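PDB 3UP9: lipoprotein from Actinomyces odontolyticus, which probably binds L-methionine outside the cell, as a membrane-tethered substrate-binding component of an ABC uptake system. Local coordinates for residues K20-I25 and L37-Y42; Q63-L68 and V201-W206; A81-H86 and L222-E227. All blocks are in the same frame, centred on the assembly; numbering follows the deposited sequence.

Contact 1: residues K20-I25 and L37-Y42; sequences KILTYI and LDIVEY
I39 reaches from strand 37-41 to the helix carrying L22 and T23, in a beta-alpha-beta crossover: helix 15-28 leads from strand 7-13 back to its parallel neighbour, strand 35-41. The short axes of helix 20-25 and strand 37-41 run nearly antiparallel, at 163°, and come within 9.3 Å, the spacing of a helix laid on a sheet. I39 and L22 meet at a slant, their approach centred on the methyl I39 CD1, which stands 3.8 Å from L22 CB. Farther out, the branch methyl I39 CG2 faces L22 CD1 at 4.2 Å, so L22 borders both arms of the isoleucine. With CG1 beside the backbone N (chi1 -56°) and the chain extended beyond it, CD1 is carried up to the helix backbone, 3.6 Å from L22 C. T23 crosses the isoleucine at about a right angle and sets its hydroxyl beside the same methyl. That hydroxyl is hydrogen-bonded one turn back, to A19 O, which supplies the polar partner that an isoleucine methyl cannot.

L37, two residues before I39 on the same face of the strand, approaches the next helical turn. Its CD1 lies 4.1 Å from I25 CG2, the two side chains crossing obliquely. Beyond the pair, L219, L222 and L223 of helix 213-223 continue this apolar layer around L37 and I25, and V11 and A13 of strand 7-13 adjoin L22. The closest approach of L37 is to the backbone rather than to a side chain: CD1 stands 3.5 Å from L22 O.

Contact 2: residues Q63-L68 and V201-W206; sequences QTVPYL and VNVLVW. With MSE (selenomethionine), chain B.
Q63 lays its extended side chain across V205 at about a right angle, the amide NE2 3.5 Å from the methyl V205 CG2. The amide is held by N49, whose OD1 accepts from NE2, and its OE1 lies in the plane of the Y67 ring, at the ring edge. L68 meets V205 tip to tip, CD2 to CG2 at 3.7 Å, and V65 CG2 rests on V203 CG1.

The backbones join strand 59-64 to the antiparallel strand 201-207. V203 N donates to Q63 O at 3.0 Å, nearly along the C=O axis, and V65 N donates to V201 O from a tilt of 19° out of the carbonyl plane. A water bridges Q63 N and V203 O. The pairing lies at the cleft end of one lobe, consistent with a type 2 periplasmic-binding-protein fold, whose strand ends line the site.

T64 caps helix 65-75: chi1 63° sets OG1 between its own N and carbonyl carbon, ready to accept weakly from Y67 N, while CG2 turns to the selenomethionine carboxylate. N202 ND2 donates to the ligand O at 2.9 Å, and its OD1 accepts a weak bond from the ligand amino group. H18 NE2 also binds OD1, and backbone H86 O accepts from ND2. The methyl CE of the ligand sits 3.7 Å above the Y67 ring plane, over its centre, and SE lies 3.4 Å from Y67 CB. Replacing Y67 with an alanine would probably leave that methyl without its aromatic floor and let the selenium end of the ligand turn. E88, R120 and N174 bind the same ligand.

Contact 3: residues A81-H86 and L222-E227; sequences AGEGIH and LLHSDE
Polar contacts centre on H224, which brings its imidazole edge to the backbone of E83 and G84. In the conformer described here, one of two modelled, NE2 donates to two carbonyls at once: E83 O at 2.8 Å and G84 O at 2.7 Å. Both bonds are weak, with N-H...O angles of 123° and 126°, as expected when one N-H is shared between two acceptors. E83 O lies in the ring plane. On the other side of the ring, ND1 is hydrogen-bonded to E220 O, one turn back in helix 213-223, so the imidazole links helix and loop through both nitrogens. If both bonds form together in this conformer, the ring might carry a positive charge, and E83 OE1, 4.6 Å from NE2, could favour it.

The apolar contacts belong to I85. Its side chain crosses H224 at about a right angle, though the closeness of CG1 to the ring is doubtful in this conformer. Beyond it, CD1 slants across L223 and touches CD1 of that leucine at 3.7 Å, while CG2 nears the L223 carbonyl. F61 of strand 59-64 adjoins both I85 and L223. The loop within 81-86 joins strands 79-81 and 86-87, both paired with strand 201-207, consistent with the first lobe of a type 2 periplasmic-binding-protein fold; soon afterwards strand 91-93 enters the sheet of the other lobe.

Capping bonds shape the helical partner. Helix 213-223 ends at L223; H224 is the first residue to leave helical torsions. S225 turns back so that OG donates to L222 O at 2.6 Å, in the carbonyl plane; S225 N donates to the same oxygen at 3.2 Å. The same hydroxyl caps the new helix 226-235 through V228 N.

In the fold
All three contacts belong to the lobe built on the sheet of strands 7-13, 35-41, 59-64 and 201-207. Contact 1 is buried and apolar, a helix laid on strands away from the ligand. Contact 2, nearest the chain centre, combines strand pairing with polar groups that hold the selenomethionine. Contact 3 is only partly buried and combines weak bonds from one histidine to loop carbonyls with I85-L223 packing. It touches both others: L223 packs against I21 and I25 of contact 1, while N202 of contact 2 probably bonds I85 and H86 through backbone atoms. Contacts 1 and 2 reach the same sheet without touching, their nearest atoms about 6 Å apart.

Contact 1: residues K20-I25 and L37-Y42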
loop_
_atom_site.group_PDB
_atom_site.type_symbol
_atom_site.label_atom_id
_atom_site.label_comp_id
_atom_site.label_asym_id
_atom_site.label_seq_id
_atom_site.Cartn_x
_atom_site.Cartn_y
_atom_site.Cartn_z
ATOM N N LYS A 20 6.110 4.500 10.736
ATOM C CA LYS A 20 5.854 5.695 11.584
ATOM C C LYS A 20 4.673 5.501 12.575
ATOM O O LYS A 20 4.748 5.865 13.745
ATOM C CB LYS A 20 5.613 6.939 10.720
ATOM C CG LYS A 20 6.793 7.337 9.878
ATOM C CD LYS A 20 6.655 8.723 9.251
ATOM C CE LYS A 20 7.995 9.319 8.766
ATOM N NZ LYS A 20 8.666 10.373 9.616
ATOM N N ILE A 21 3.570 4.953 12.096
ATOM C CA ILE A 21 2.384 4.666 12.922
ATOM C C ILE A 21 2.798 3.687 14.018
ATOM O O ILE A 21 2.470 3.888 15.182
ATOM C CB ILE A 21 1.217 4.065 12.082
ATOM C CG1 ILE A 21 0.678 5.070 11.062
ATOM C CG2 ILE A 21 0.079 3.581 12.950
ATOM C CD1 ILE A 21 -0.173 4.362 9.985
ATOM N N LEU A 22 3.559 2.649 13.657
ATOM C CA LEU A 22 4.009 1.642 14.653
ATOM C C LEU A 22 4.971 2.245 15.687
ATOM O O LEU A 22 4.999 1.778 16.808
ATOM C CB LEU A 22 4.643 0.403 14.017
ATOM C CG LEU A 22 3.780 -0.511 13.148
ATOM C CD1 LEU A 22 4.693 -1.562 12.535
ATOM C CD2 LEU A 22 2.617 -1.103 13.952
ATOM N N THR A 23 5.698 3.306 15.310
ATOM C CA THR A 23 6.686 3.917 16.174
ATOM C C THR A 23 5.904 4.828 17.169
ATOM O O THR A 23 6.175 4.771 18.369
ATOM C CB THR A 23 7.777 4.636 15.367
ATOM O OG1 THR A 23 8.470 3.672 14.561
ATOM C CG2 THR A 23 8.806 5.357 16.272
ATOM N N TYR A 24 4.890 5.565 16.686
ATOM C CA TYR A 24 4.007 6.292 17.580
ATOM C C TYR A 24 3.435 5.340 18.648
ATOM O O TYR A 24 3.518 5.603 19.846
ATOM C CB TYR A 24 2.891 7.035 16.823
ATOM C CG TYR A 24 1.860 7.549 17.772
ATOM C CD1 TYR A 24 2.085 8.682 18.517
ATOM C CD2 TYR A 24 0.722 6.839 18.009
ATOM C CE1 TYR A 24 1.129 9.155 19.409
ATOM C CE2 TYR A 24 -0.209 7.259 18.921
ATOM C CZ TYR A 24 -0.021 8.421 19.602
ATOM O OH TYR A 24 -0.970 8.803 20.523
ATOM N N ILE A 25 2.916 4.206 18.204
ATOM C CA ILE A 25 2.342 3.220 19.126
ATOM C C ILE A 25 3.418 2.725 20.106
ATOM O O ILE A 25 3.245 2.699 21.304
ATOM C CB ILE A 25 1.718 2.009 18.392
ATOM C CG1 ILE A 25 0.463 2.436 17.643
ATOM C CG2 ILE A 25 1.438 0.869 19.364
ATOM C CD1 ILE A 25 -0.107 1.415 16.659
ATOM N N LEU A 37 7.222 -3.410 20.783
ATOM C CA LEU A 37 7.355 -3.628 19.357
ATOM C C LEU A 37 8.798 -3.622 18.872
ATOM O O LEU A 37 9.566 -2.743 19.181
ATOM C CB LEU A 37 6.523 -2.629 18.558
ATOM C CG LEU A 37 5.005 -2.547 18.794
ATOM C CD1 LEU A 37 4.463 -1.470 17.860
ATOM C CD2 LEU A 37 4.357 -3.905 18.592
ATOM N N ASP A 38 9.134 -4.599 18.053
ATOM C CA ASP A 38 10.417 -4.636 17.313
ATOM C C ASP A 38 10.077 -4.364 15.838
ATOM O O ASP A 38 9.706 -5.268 15.141
ATOM C CB ASP A 38 11.079 -6.018 17.444
ATOM C CG ASP A 38 11.815 -6.216 18.765
ATOM O OD1 ASP A 38 11.778 -5.299 19.596
ATOM O OD2 ASP A 38 12.469 -7.293 18.953
ATOM N N ILE A 39 10.195 -3.104 15.389
ATOM C CA ILE A 39 9.791 -2.732 14.061
ATOM C C ILE A 39 10.932 -3.065 13.116
ATOM O O ILE A 39 12.040 -2.636 13.342
ATOM C CB ILE A 39 9.356 -1.241 13.954
ATOM C CG1 ILE A 39 8.232 -0.935 14.972
ATOM C CG2 ILE A 39 8.840 -0.923 12.556
ATOM C CD1 ILE A 39 8.143 0.498 15.449
ATOM N N VAL A 40 10.609 -3.775 12.033
ATOM C CA VAL A 40 11.538 -4.072 10.936
ATOM C C VAL A 40 10.972 -3.453 9.664
ATOM O O VAL A 40 9.809 -3.703 9.271
ATOM C CB VAL A 40 11.798 -5.583 10.780
ATOM C CG1 VAL A 40 12.791 -5.804 9.638
ATOM C CG2 VAL A 40 12.307 -6.132 12.117
ATOM N N GLU A 41 11.765 -2.580 9.035
ATOM C CA GLU A 41 11.310 -1.834 7.867
ATOM C C GLU A 41 11.624 -2.629 6.594
ATOM O O GLU A 41 12.633 -3.358 6.527
ATOM C CB GLU A 41 11.941 -0.439 7.873
ATOM C CG GLU A 41 11.352 0.395 8.984
ATOM C CD GLU A 41 11.769 1.842 8.969
ATOM O OE1 GLU A 41 12.366 2.346 7.981
ATOM O OE2 GLU A 41 11.469 2.471 10.008
ATOM N N TYR A 42 10.687 -2.618 5.649
ATOM C CA TYR A 42 10.832 -3.398 4.403
ATOM C C TYR A 42 10.511 -2.385 3.328
ATOM O O TYR A 42 9.675 -1.487 3.567
ATOM C CB TYR A 42 9.854 -4.565 4.374
ATOM C CG TYR A 42 10.295 -5.822 5.074
ATOM C CD1 TYR A 42 11.009 -6.803 4.396
ATOM C CD2 TYR A 42 10.007 -6.044 6.444
ATOM C CE1 TYR A 42 11.438 -7.957 5.052
ATOM C CE2 TYR A 42 10.429 -7.198 7.095
ATOM C CZ TYR A 42 11.147 -8.145 6.399
ATOM O OH TYR A 42 11.588 -9.264 7.046
#

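Contact 2: residues Q63-L68 and V201-W206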
loop_
_atom_site.group_PDB
_atom_site.type_symbol
_atom_site.label_atom_id
_atom_site.label_comp_id
_atom_site.label_asym_id
_atom_site.label_seq_id
_atom_site.Cartn_x
_atom_site.Cartn_y
_atom_site.Cartn_z
ATOM N N GLN A 63 0.159 -4.121 3.883
ATOM C CA GLN A 63 -0.582 -4.569 2.732
ATOM C C GLN A 63 -2.101 -4.310 2.828
ATOM O O GLN A 63 -2.648 -4.100 3.908
ATOM C CB GLN A 63 -0.261 -6.029 2.438
ATOM C CG GLN A 63 -1.036 -7.042 3.222
ATOM C CD GLN A 63 -0.408 -8.403 3.143
ATOM O OE1 GLN A 63 -0.502 -9.055 2.115
ATOM N NE2 GLN A 63 0.231 -8.838 4.224
ATOM N N THR A 64 -2.731 -4.285 1.665
ATOM C CA THR A 64 -4.116 -3.973 1.489
ATOM C C THR A 64 -4.826 -5.308 1.457
ATOM O O THR A 64 -4.233 -6.337 1.195
ATOM C CB THR A 64 -4.388 -3.166 0.168
ATOM O OG1 THR A 64 -4.022 -3.969 -1.001
ATOM C CG2 THR A 64 -3.610 -1.815 0.137
ATOM N N VAL A 65 -6.127 -5.257 1.716
ATOM C CA VAL A 65 -6.982 -6.428 1.763
ATOM C C VAL A 65 -7.002 -7.151 0.428
ATOM O O VAL A 65 -6.870 -8.360 0.414
ATOM C CB VAL A 65 -8.386 -6.105 2.373
ATOM C CG1 VAL A 65 -9.472 -7.121 1.921
ATOM C CG2 VAL A 65 -8.289 -6.046 3.896
ATOM N N PRO A 66 -7.153 -6.438 -0.698
ATOM C CA PRO A 66 -7.075 -7.122 -1.981
ATOM C C PRO A 66 -5.720 -7.783 -2.337
ATOM O O PRO A 66 -5.694 -8.873 -2.921
ATOM C CB PRO A 66 -7.429 -6.022 -2.985
ATOM C CG PRO A 66 -8.207 -4.994 -2.211
ATOM C CD PRO A 66 -7.537 -5.019 -0.865
ATOM N N TYR A 67 -4.613 -7.140 -2.010
ATOM C CA TYR A 67 -3.313 -7.728 -2.210
ATOM C C TYR A 67 -3.166 -8.996 -1.364
ATOM O O TYR A 67 -2.655 -10.019 -1.862
ATOM C CB TYR A 67 -2.229 -6.699 -1.854
ATOM C CG TYR A 67 -0.823 -7.243 -1.946
ATOM C CD1 TYR A 67 -0.270 -7.981 -0.892
ATOM C CD2 TYR A 67 -0.044 -7.021 -3.067
ATOM C CE1 TYR A 67 1.025 -8.477 -0.970
ATOM C CE2 TYR A 67 1.250 -7.516 -3.134
ATOM C CZ TYR A 67 1.778 -8.260 -2.093
ATOM O OH TYR A 67 3.064 -8.816 -2.176
ATOM N N LEU A 68 -3.598 -8.934 -0.095
ATOM C CA LEU A 68 -3.567 -10.105 0.801
ATOM C C LEU A 68 -4.367 -11.270 0.225
ATOM O O LEU A 68 -3.889 -12.391 0.207
ATOM C CB LEU A 68 -4.041 -9.747 2.226
ATOM C CG LEU A 68 -4.225 -10.911 3.242
ATOM C CD1 LEU A 68 -2.887 -11.597 3.523
ATOM C CD2 LEU A 68 -4.846 -10.365 4.540
ATOM N N VAL A 201 -7.967 -0.987 1.859
ATOM C CA VAL A 201 -7.552 -0.611 3.208
ATOM C C VAL A 201 -6.384 -1.503 3.680
ATOM O O VAL A 201 -6.313 -2.715 3.418
ATOM C CB VAL A 201 -8.728 -0.673 4.205
ATOM C CG1 VAL A 201 -9.805 0.346 3.823
ATOM C CG2 VAL A 201 -9.306 -2.087 4.299
ATOM N N ASN A 202 -5.485 -0.877 4.428
ATOM C CA ASN A 202 -4.286 -1.500 4.955
ATOM C C ASN A 202 -4.498 -2.179 6.309
ATOM O O ASN A 202 -5.014 -1.587 7.228
ATOM C CB ASN A 202 -3.183 -0.441 5.120
ATOM C CG ASN A 202 -2.581 -0.017 3.812
ATOM O OD1 ASN A 202 -1.468 -0.451 3.459
ATOM N ND2 ASN A 202 -3.289 0.876 3.099
ATOM N N VAL A 203 -4.039 -3.417 6.434
ATOM C CA VAL A 203 -4.355 -4.257 7.577
ATOM C C VAL A 203 -3.126 -4.879 8.215
ATOM O O VAL A 203 -2.091 -5.042 7.568
ATOM C CB VAL A 203 -5.408 -5.360 7.164
ATOM C CG1 VAL A 203 -6.775 -4.712 6.941
ATOM C CG2 VAL A 203 -4.948 -6.117 5.933
ATOM N N LEU A 204 -3.261 -5.189 9.512
ATOM C CA LEU A 204 -2.267 -5.974 10.283
ATOM C C LEU A 204 -2.494 -7.420 9.864
ATOM O O LEU A 204 -3.649 -7.852 9.789
ATOM C CB LEU A 204 -2.471 -5.827 11.823
ATOM C CG LEU A 204 -1.420 -6.526 12.685
ATOM C CD1 LEU A 204 -0.094 -5.798 12.711
ATOM C CD2 LEU A 204 -1.940 -6.633 14.107
ATOM N N VAL A 205 -1.430 -8.143 9.521
ATOM C CA VAL A 205 -1.557 -9.551 9.079
ATOM C C VAL A 205 -0.619 -10.348 9.934
ATOM O O VAL A 205 0.479 -9.901 10.226
ATOM C CB VAL A 205 -1.292 -9.754 7.544
ATOM C CG1 VAL A 205 -1.304 -11.230 7.144
ATOM C CG2 VAL A 205 -2.241 -8.914 6.708
ATOM N N TRP A 206 -1.083 -11.514 10.365
ATOM C CA TRP A 206 -0.279 -12.471 11.102
ATOM C C TRP A 206 -0.600 -13.903 10.644
ATOM O O TRP A 206 -1.524 -14.150 9.852
ATOM C CB TRP A 206 -0.488 -12.255 12.611
ATOM C CG TRP A 206 -1.891 -12.543 13.093
ATOM C CD1 TRP A 206 -2.373 -13.754 13.584
ATOM C CD2 TRP A 206 -3.060 -11.649 13.072
ATOM N NE1 TRP A 206 -3.697 -13.674 13.854
ATOM C CE2 TRP A 206 -4.179 -12.438 13.581
ATOM C CE3 TRP A 206 -3.298 -10.314 12.663
ATOM C CZ2 TRP A 206 -5.464 -11.900 13.723
ATOM C CZ3 TRP A 206 -4.591 -9.792 12.802
ATOM C CH2 TRP A 206 -5.651 -10.577 13.314
HETATM N N MSE B 300 0.671 0.702 1.216
HETATM C CA MSE B 300 0.137 0.210 -0.073
HETATM C C MSE B 300 -1.225 0.769 -0.409
HETATM O O MSE B 300 -2.047 1.011 0.515
HETATM O OXT MSE B 300 -1.467 0.956 -1.612
HETATM C CB MSE B 300 0.038 -1.294 -0.050
HETATM C CG MSE B 300 -0.384 -1.931 -1.412
HETATM SE SE MSE B 300 -0.494 -3.837 -1.249
HETATM C CE MSE B 300 1.323 -4.350 -0.585
HETATM O O HOH W 1 0.014 -6.007 6.323
#

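Contact 3: residues A81-H86 and L222-E227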
loop_
_atom_site.group_PDB
_atom_site.type_symbol
_atom_site.label_atom_id
_atom_site.label_comp_id
_atom_site.label_asym_id
_atom_site.label_seq_id
_atom_site.Cartn_x
_atom_site.Cartn_y
_atom_site.Cartn_z
ATOM N N ALA A 81 -6.060 -11.516 9.037
ATOM C CA ALA A 81 -5.986 -10.059 8.972
ATOM C C ALA A 81 -6.999 -9.372 9.903
ATOM O O ALA A 81 -8.105 -9.877 10.231
ATOM C CB ALA A 81 -6.163 -9.558 7.565
ATOM N N GLY A 82 -6.577 -8.184 10.291
ATOM C CA GLY A 82 -7.343 -7.276 11.082
ATOM C C GLY A 82 -8.165 -6.339 10.263
ATOM O O GLY A 82 -8.197 -6.447 9.036
ATOM N N GLU A 83 -8.849 -5.446 10.975
ATOM C CA GLU A 83 -9.659 -4.382 10.398
ATOM C C GLU A 83 -8.818 -3.331 9.669
ATOM O O GLU A 83 -7.717 -3.045 10.056
ATOM C CB GLU A 83 -10.373 -3.643 11.513
ATOM C CG GLU A 83 -11.495 -4.373 12.192
ATOM C CD GLU A 83 -12.161 -3.522 13.275
ATOM O OE1 GLU A 83 -12.745 -2.468 12.897
ATOM O OE2 GLU A 83 -12.089 -3.926 14.476
ATOM N N GLY A 84 -9.394 -2.690 8.676
ATOM C CA GLY A 84 -8.782 -1.578 7.975
ATOM C C GLY A 84 -8.290 -0.522 8.936
ATOM O O GLY A 84 -9.005 -0.058 9.836
ATOM N N ILE A 85 -7.044 -0.175 8.771
ATOM C CA ILE A 85 -6.458 0.921 9.534
ATOM C C ILE A 85 -6.487 2.246 8.755
ATOM O O ILE A 85 -6.970 3.237 9.267
ATOM C CB ILE A 85 -5.030 0.558 9.997
ATOM C CG1 ILE A 85 -5.175 -0.697 10.874
ATOM C CG2 ILE A 85 -4.320 1.764 10.743
ATOM C CD1 ILE A 85 -3.927 -1.542 10.813
ATOM N N HIS A 86 -5.963 2.232 7.539
ATOM C CA HIS A 86 -5.944 3.392 6.705
ATOM C C HIS A 86 -5.910 3.022 5.241
ATOM O O HIS A 86 -5.576 1.903 4.881
ATOM C CB HIS A 86 -4.728 4.238 7.011
ATOM C CG HIS A 86 -3.428 3.606 6.587
ATOM N ND1 HIS A 86 -2.699 2.865 7.410
ATOM C CD2 HIS A 86 -2.759 3.629 5.382
ATOM C CE1 HIS A 86 -1.603 2.422 6.762
ATOM N NE2 HIS A 86 -1.639 2.905 5.528
ATOM N N LEU A 222 -4.653 -1.273 19.554
ATOM C CA LEU A 222 -3.906 0.002 19.539
ATOM C C LEU A 222 -3.918 0.714 18.145
ATOM O O LEU A 222 -4.124 1.942 18.046
ATOM C CB LEU A 222 -2.466 -0.187 20.092
ATOM C CG LEU A 222 -2.292 -0.705 21.524
ATOM C CD1 LEU A 222 -0.813 -0.864 21.819
ATOM C CD2 LEU A 222 -3.004 0.149 22.577
ATOM N N LEU A 223 -3.745 -0.067 17.073
ATOM C CA LEU A 223 -3.809 0.435 15.688
ATOM C C LEU A 223 -5.169 1.012 15.275
ATOM O O LEU A 223 -5.231 1.772 14.330
ATOM C CB LEU A 223 -3.416 -0.665 14.703
ATOM C CG LEU A 223 -1.947 -0.890 14.365
ATOM C CD1 LEU A 223 -1.799 -2.259 13.711
ATOM C CD2 LEU A 223 -1.420 0.216 13.472
ATOM N N HIS A 224 -6.241 0.613 15.965
ATOM C CA HIS A 224 -7.601 1.142 15.714
ATOM C C HIS A 224 -8.097 1.963 16.825
ATOM O O HIS A 224 -9.263 2.096 17.020
ATOM C CB HIS A 224 -8.598 0.043 15.472
ATOM C CG HIS A 224 -8.360 -0.650 14.220
ATOM N ND1 HIS A 224 -7.416 -1.568 14.106
ATOM C CD2 HIS A 224 -8.930 -0.495 12.974
ATOM C CE1 HIS A 224 -7.370 -2.003 12.851
ATOM N NE2 HIS A 224 -8.319 -1.360 12.156
ATOM N N SER A 225 -7.174 2.577 17.571
ATOM C CA SER A 225 -7.519 3.492 18.640
ATOM C C SER A 225 -7.739 4.918 18.134
ATOM O O SER A 225 -7.341 5.254 17.030
ATOM C CB SER A 225 -6.412 3.523 19.704
ATOM O OG SER A 225 -5.193 4.048 19.195
ATOM N N ASP A 226 -8.342 5.753 18.989
ATOM C CA ASP A 226 -8.576 7.171 18.721
ATOM C C ASP A 226 -7.225 7.892 18.660
ATOM O O ASP A 226 -7.026 8.804 17.870
ATOM C CB ASP A 226 -9.476 7.797 19.806
ATOM C CG ASP A 226 -10.394 8.897 19.261
ATOM O OD1 ASP A 226 -9.918 10.020 18.959
ATOM O OD2 ASP A 226 -11.612 8.625 19.144
ATOM N N GLU A 227 -6.302 7.464 19.494
ATOM C CA GLU A 227 -4.916 7.999 19.510
ATOM C C GLU A 227 -4.182 7.800 18.180
ATOM O O GLU A 227 -3.609 8.749 17.597
ATOM C CB GLU A 227 -4.099 7.404 20.680
ATOM C CG GLU A 227 -4.579 7.854 22.068
ATOM C CD GLU A 227 -5.739 7.014 22.642
ATOM O OE1 GLU A 227 -6.319 6.126 21.985
ATOM O OE2 GLU A 227 -6.116 7.259 23.805
#